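Local coordinates for type 3 secretion system chaperone PscG (Pseudomonas aeruginosa, PDB 2UWJ), which acts as a type III secretion chaperone that, together with PscE, prevents premature polymerisation of the needle protein PscF in the bacterial cytoplasm, at residues Leu87-Ala92 with Phe105-Arg110; Ile6-Ala10 with Ile28-Leu32. One frame throughout, in Å; residues are numbered along the deposited sequence.

Contact 1 of 2, residues Leu87-Ala92 with Phe105-Arg110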
# COMPACT_ATOMS: atom_id res chain seq x y z
N LEU C 87 23.11 -17.03 -6.32
CA LEU C 87 21.84 -16.43 -6.72
C LEU C 87 20.84 -17.53 -7.12
O LEU C 87 19.67 -17.54 -6.69
CB LEU C 87 22.02 -15.48 -7.93
CG LEU C 87 20.69 -14.93 -8.55
CD1 LEU C 87 19.85 -14.14 -7.45
CD2 LEU C 87 20.99 -13.96 -9.75
N ASP C 88 21.30 -18.45 -7.96
CA ASP C 88 20.43 -19.51 -8.43
C ASP C 88 19.93 -20.38 -7.30
O ASP C 88 18.78 -20.79 -7.33
CB ASP C 88 21.13 -20.39 -9.51
CG ASP C 88 21.42 -19.62 -10.80
OD1 ASP C 88 20.74 -18.58 -11.07
OD2 ASP C 88 22.33 -20.05 -11.55
N ARG C 89 20.77 -20.69 -6.33
CA ARG C 89 20.30 -21.51 -5.19
C ARG C 89 19.26 -20.72 -4.37
O ARG C 89 18.22 -21.27 -3.95
CB ARG C 89 21.45 -21.90 -4.24
CG ARG C 89 22.44 -22.94 -4.81
CD ARG C 89 23.44 -23.40 -3.76
NE ARG C 89 24.33 -22.35 -3.25
CZ ARG C 89 25.44 -21.93 -3.85
NH1 ARG C 89 25.83 -22.46 -5.02
NH2 ARG C 89 26.19 -20.98 -3.27
N ARG C 90 19.53 -19.45 -4.10
CA ARG C 90 18.57 -18.66 -3.34
C ARG C 90 17.22 -18.60 -4.09
O ARG C 90 16.15 -18.87 -3.51
CB ARG C 90 19.12 -17.23 -3.07
CG ARG C 90 18.23 -16.42 -2.08
CD ARG C 90 18.87 -15.06 -1.73
NE ARG C 90 20.26 -15.16 -1.24
CZ ARG C 90 20.65 -15.38 0.02
NH1 ARG C 90 19.78 -15.53 1.03
NH2 ARG C 90 21.95 -15.38 0.31
N LEU C 91 17.25 -18.27 -5.39
CA LEU C 91 16.00 -18.22 -6.16
C LEU C 91 15.27 -19.57 -6.14
O LEU C 91 14.05 -19.62 -5.92
CB LEU C 91 16.22 -17.76 -7.61
CG LEU C 91 16.77 -16.35 -7.78
CD1 LEU C 91 16.78 -15.98 -9.27
CD2 LEU C 91 15.87 -15.38 -6.95
N ALA C 92 16.01 -20.66 -6.33
CA ALA C 92 15.38 -22.00 -6.29
C ALA C 92 14.69 -22.22 -4.92
O ALA C 92 13.60 -22.78 -4.85
CB ALA C 92 16.45 -23.13 -6.56
N PHE C 105 8.41 -13.12 -6.97
CA PHE C 105 9.67 -12.39 -7.17
C PHE C 105 10.74 -13.37 -7.71
O PHE C 105 11.48 -13.04 -8.63
CB PHE C 105 10.21 -11.80 -5.86
CG PHE C 105 11.63 -11.25 -5.97
CD1 PHE C 105 11.84 -9.92 -6.31
CD2 PHE C 105 12.73 -12.10 -5.81
CE1 PHE C 105 13.14 -9.42 -6.50
CE2 PHE C 105 14.05 -11.62 -6.00
CZ PHE C 105 14.25 -10.29 -6.35
N ALA C 106 10.83 -14.55 -7.10
CA ALA C 106 11.85 -15.54 -7.49
C ALA C 106 11.70 -16.03 -8.93
O ALA C 106 12.66 -16.04 -9.70
CB ALA C 106 11.83 -16.73 -6.51
N ALA C 107 10.48 -16.43 -9.30
CA ALA C 107 10.20 -16.88 -10.66
C ALA C 107 10.46 -15.74 -11.63
O ALA C 107 11.07 -15.93 -12.69
CB ALA C 107 8.74 -17.35 -10.77
N GLY C 108 10.02 -14.53 -11.30
CA GLY C 108 10.27 -13.42 -12.21
C GLY C 108 11.76 -13.07 -12.37
O GLY C 108 12.24 -12.82 -13.49
N MET C 109 12.52 -13.07 -11.28
CA MET C 109 13.92 -12.68 -11.44
C MET C 109 14.68 -13.79 -12.20
O MET C 109 15.55 -13.51 -13.02
CB MET C 109 14.58 -12.41 -10.08
CG MET C 109 15.84 -11.50 -10.22
SD MET C 109 16.74 -11.53 -8.71
CE MET C 109 18.36 -10.81 -9.34
N ARG C 110 14.35 -15.03 -11.92
CA ARG C 110 14.99 -16.14 -12.61
C ARG C 110 14.72 -15.99 -14.11
O ARG C 110 15.63 -16.13 -14.94
CB ARG C 110 14.44 -17.47 -12.11
CG ARG C 110 14.76 -18.64 -13.01
CD ARG C 110 14.67 -19.93 -12.21
NE ARG C 110 15.81 -20.05 -11.31
CZ ARG C 110 15.99 -21.03 -10.42
NH1 ARG C 110 15.07 -22.00 -10.29
NH2 ARG C 110 17.10 -21.04 -9.67
O HOH W 1 18.25 -18.86 -11.55

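Contact 2 of 2, residues Ile6-Ala10 with Ile28-Leu32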
# COMPACT_ATOMS: atom_id res chain seq x y z
N ILE C 6 5.42 6.79 13.92
CA ILE C 6 6.48 5.78 13.81
C ILE C 6 6.38 5.12 12.39
O ILE C 6 7.40 4.87 11.73
CB ILE C 6 6.31 4.60 14.80
CG1 ILE C 6 6.24 5.08 16.26
CG2 ILE C 6 7.42 3.59 14.56
CD1 ILE C 6 7.32 5.97 16.65
N ARG C 7 5.16 4.80 11.95
CA ARG C 7 4.99 4.17 10.64
C ARG C 7 5.36 5.15 9.54
O ARG C 7 5.99 4.76 8.57
CB ARG C 7 3.54 3.69 10.40
CG ARG C 7 3.45 2.99 9.02
CD ARG C 7 2.03 2.80 8.51
NE ARG C 7 1.42 1.59 9.04
CZ ARG C 7 0.68 1.54 10.14
NH1 ARG C 7 0.46 2.65 10.83
NH2 ARG C 7 0.21 0.37 10.55
N GLU C 8 5.00 6.42 9.69
CA GLU C 8 5.35 7.37 8.65
C GLU C 8 6.86 7.59 8.55
O GLU C 8 7.40 7.78 7.45
CB GLU C 8 4.61 8.69 8.89
CG GLU C 8 3.11 8.46 8.66
CD GLU C 8 2.30 9.67 8.98
OE1 GLU C 8 1.87 10.36 8.02
OE2 GLU C 8 2.12 9.94 10.18
N LEU C 9 7.55 7.59 9.69
CA LEU C 9 9.01 7.78 9.69
C LEU C 9 9.62 6.55 9.02
O LEU C 9 10.57 6.68 8.25
CB LEU C 9 9.57 7.90 11.09
CG LEU C 9 9.44 9.33 11.64
CD1 LEU C 9 9.66 9.29 13.15
CD2 LEU C 9 10.47 10.25 10.93
N ALA C 10 9.09 5.36 9.32
CA ALA C 10 9.65 4.15 8.66
C ALA C 10 9.46 4.25 7.13
O ALA C 10 10.33 3.81 6.36
CB ALA C 10 8.97 2.86 9.19
N ILE C 28 16.91 6.74 11.18
CA ILE C 28 15.57 6.23 11.46
C ILE C 28 15.59 4.75 11.78
O ILE C 28 14.88 4.29 12.68
CB ILE C 28 14.59 6.52 10.29
CG1 ILE C 28 14.35 8.06 10.23
CG2 ILE C 28 13.24 5.74 10.52
CD1 ILE C 28 13.73 8.61 8.91
N ALA C 29 16.42 3.98 11.07
CA ALA C 29 16.49 2.55 11.35
C ALA C 29 16.96 2.28 12.78
O ALA C 29 16.43 1.38 13.46
CB ALA C 29 17.44 1.84 10.36
N GLU C 30 17.97 3.01 13.23
CA GLU C 30 18.51 2.83 14.60
C GLU C 30 17.42 3.11 15.64
O GLU C 30 17.19 2.33 16.59
CB GLU C 30 19.70 3.76 14.84
CG GLU C 30 20.89 3.18 14.24
CD GLU C 30 22.13 4.06 14.36
OE1 GLU C 30 22.13 4.92 15.27
OE2 GLU C 30 23.07 3.85 13.55
N TRP C 31 16.71 4.20 15.42
CA TRP C 31 15.57 4.54 16.31
C TRP C 31 14.48 3.45 16.26
O TRP C 31 13.95 3.07 17.30
CB TRP C 31 15.05 5.90 15.88
CG TRP C 31 13.79 6.32 16.53
CD1 TRP C 31 13.60 6.72 17.83
CD2 TRP C 31 12.54 6.46 15.88
NE1 TRP C 31 12.30 7.12 18.02
CE2 TRP C 31 11.63 6.97 16.83
CE3 TRP C 31 12.10 6.22 14.57
CZ2 TRP C 31 10.31 7.23 16.52
CZ3 TRP C 31 10.77 6.48 14.25
CH2 TRP C 31 9.89 6.98 15.23
N LEU C 32 14.12 2.92 15.07
CA LEU C 32 13.12 1.85 14.97
C LEU C 32 13.59 0.62 15.76
O LEU C 32 12.77 -0.10 16.35
CB LEU C 32 12.87 1.44 13.50
CG LEU C 32 12.07 2.48 12.71
CD1 LEU C 32 12.20 2.11 11.22
CD2 LEU C 32 10.57 2.47 13.18

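Contact 1 of 2, residues Leu87-Ala92 with Phe105-Arg110
Helix segments 87-92 and 105-110 run roughly antiparallel, 143° between their directions and 9.5 Å between axes at closest approach, with the backbones nearest at Leu91 and Ala106. Leu91 is the knob of the contact and drops into a hole formed by Phe105, Ala106, Met109 and Arg110. Its two methyls divide the work: CD1 lies over the backbone of the facing helix, 3.7 Å from Arg110 N, while CD2 comes 4.3 Å from Ala106 CB and as close to Phe105 CE2. One turn back, Leu87 brings both methyls to the end of Met109, with CE 4.1 Å from Leu87 CD1; the thioether chain is extended to get there. On the other flank Arg110 CG points away from the backbone N (chi1 164°), and the chain then bends at chi3 and lays its guanidinium along helix 87-92, one face over Leu91 C. Arg110 NH2 stands 2.9 Å from Asp88 O, but at an angle too poor for a hydrogen bond, and that carbonyl already accepts Ala92 N. The polar link runs instead through a water that accepts from Arg110 NE at 2.7 Å and donates to Asp88 OD1 at 2.6 Å. Helix 71-80 packs beside the pair, Ala75 against Leu87, Pro72 against Phe105 and Trp79 against Met109, while Arg90 reaches back to it in salt bridges with Glu71 and Glu78.

Contact 2 of 2, residues Ile6-Ala10 with Ile28-Leu32
The first two helices of this TPR-clan chaperone, 4-17 and 22-34, form an antiparallel hairpin, and segments 6-10 and 28-32 meet within it at 143° and an axis separation of 10.5 Å. Trp31 is the large side chain of the interface. With CG anti to the backbone nitrogen (chi1 171°), the indole extends toward helix 4-17. The Leu9 and Trp31 side chains cross at about a right angle, Leu9 CB lying 3.7 Å from Trp31 CZ3; Ile6 is modelled crossing the indole obliquely, its CD1 doubtfully placed. The modelled approaches of Ile6 CD1 and Leu9 CD1 to Trp31 CH2 are shorter than carbons can sit; the Leu9 CB contact does not depend on them. Next to the indole, Ile6 and Leu32 slide past each other in opposite directions, Ile6 CG2 meeting Leu32 CD2 at 3.6 Å. The other Leu32 methyl, CD1, rests 3.9 Å from Ala10 CB, so the leucine straddles one turn of the facing helix. Ile28 closes the contact where the backbones come nearest, at Ala10: its CG2 sits 3.6 Å from Leu9 O, and its CD1 is 4.2 Å from Leu9 CD2. PscE joins in from a separate chain, Leu27 of PscE packing on Leu9 and Arg26 of PscE forming a salt bridge with Glu8, while Ala41 and Ile44 of helix 38-51 pack on Leu32. No hydrogen bond crosses between the two segments; the helices are joined here by aliphatic side chains and one indole, so apolar burial, rather than directional polar bonds, probably holds this part of the hairpin together.

In the fold
Contacts 2 and 1 follow one another along the chain and lie on opposite sides of its centre, their own centres 30 Å apart and their nearest atoms about 19 Å apart, so neither touches the other. Contact 2 joins helices 4-17 and 22-34 and contact 1 helices 84-95 and 100-113: the first and last helix pairs of an all-helical chain, crossing at the same angle. Both also pack against apolar side chains of another protein's chain, through Phe105 in contact 1 and Ile6 and Ala10 in contact 2. Contact 2 borders PscE, the partner in restraining the needle protein, and a bound nickel ion lies about 3 Å from the Trp31 side chain. Contact 1 packs against helix 71-80.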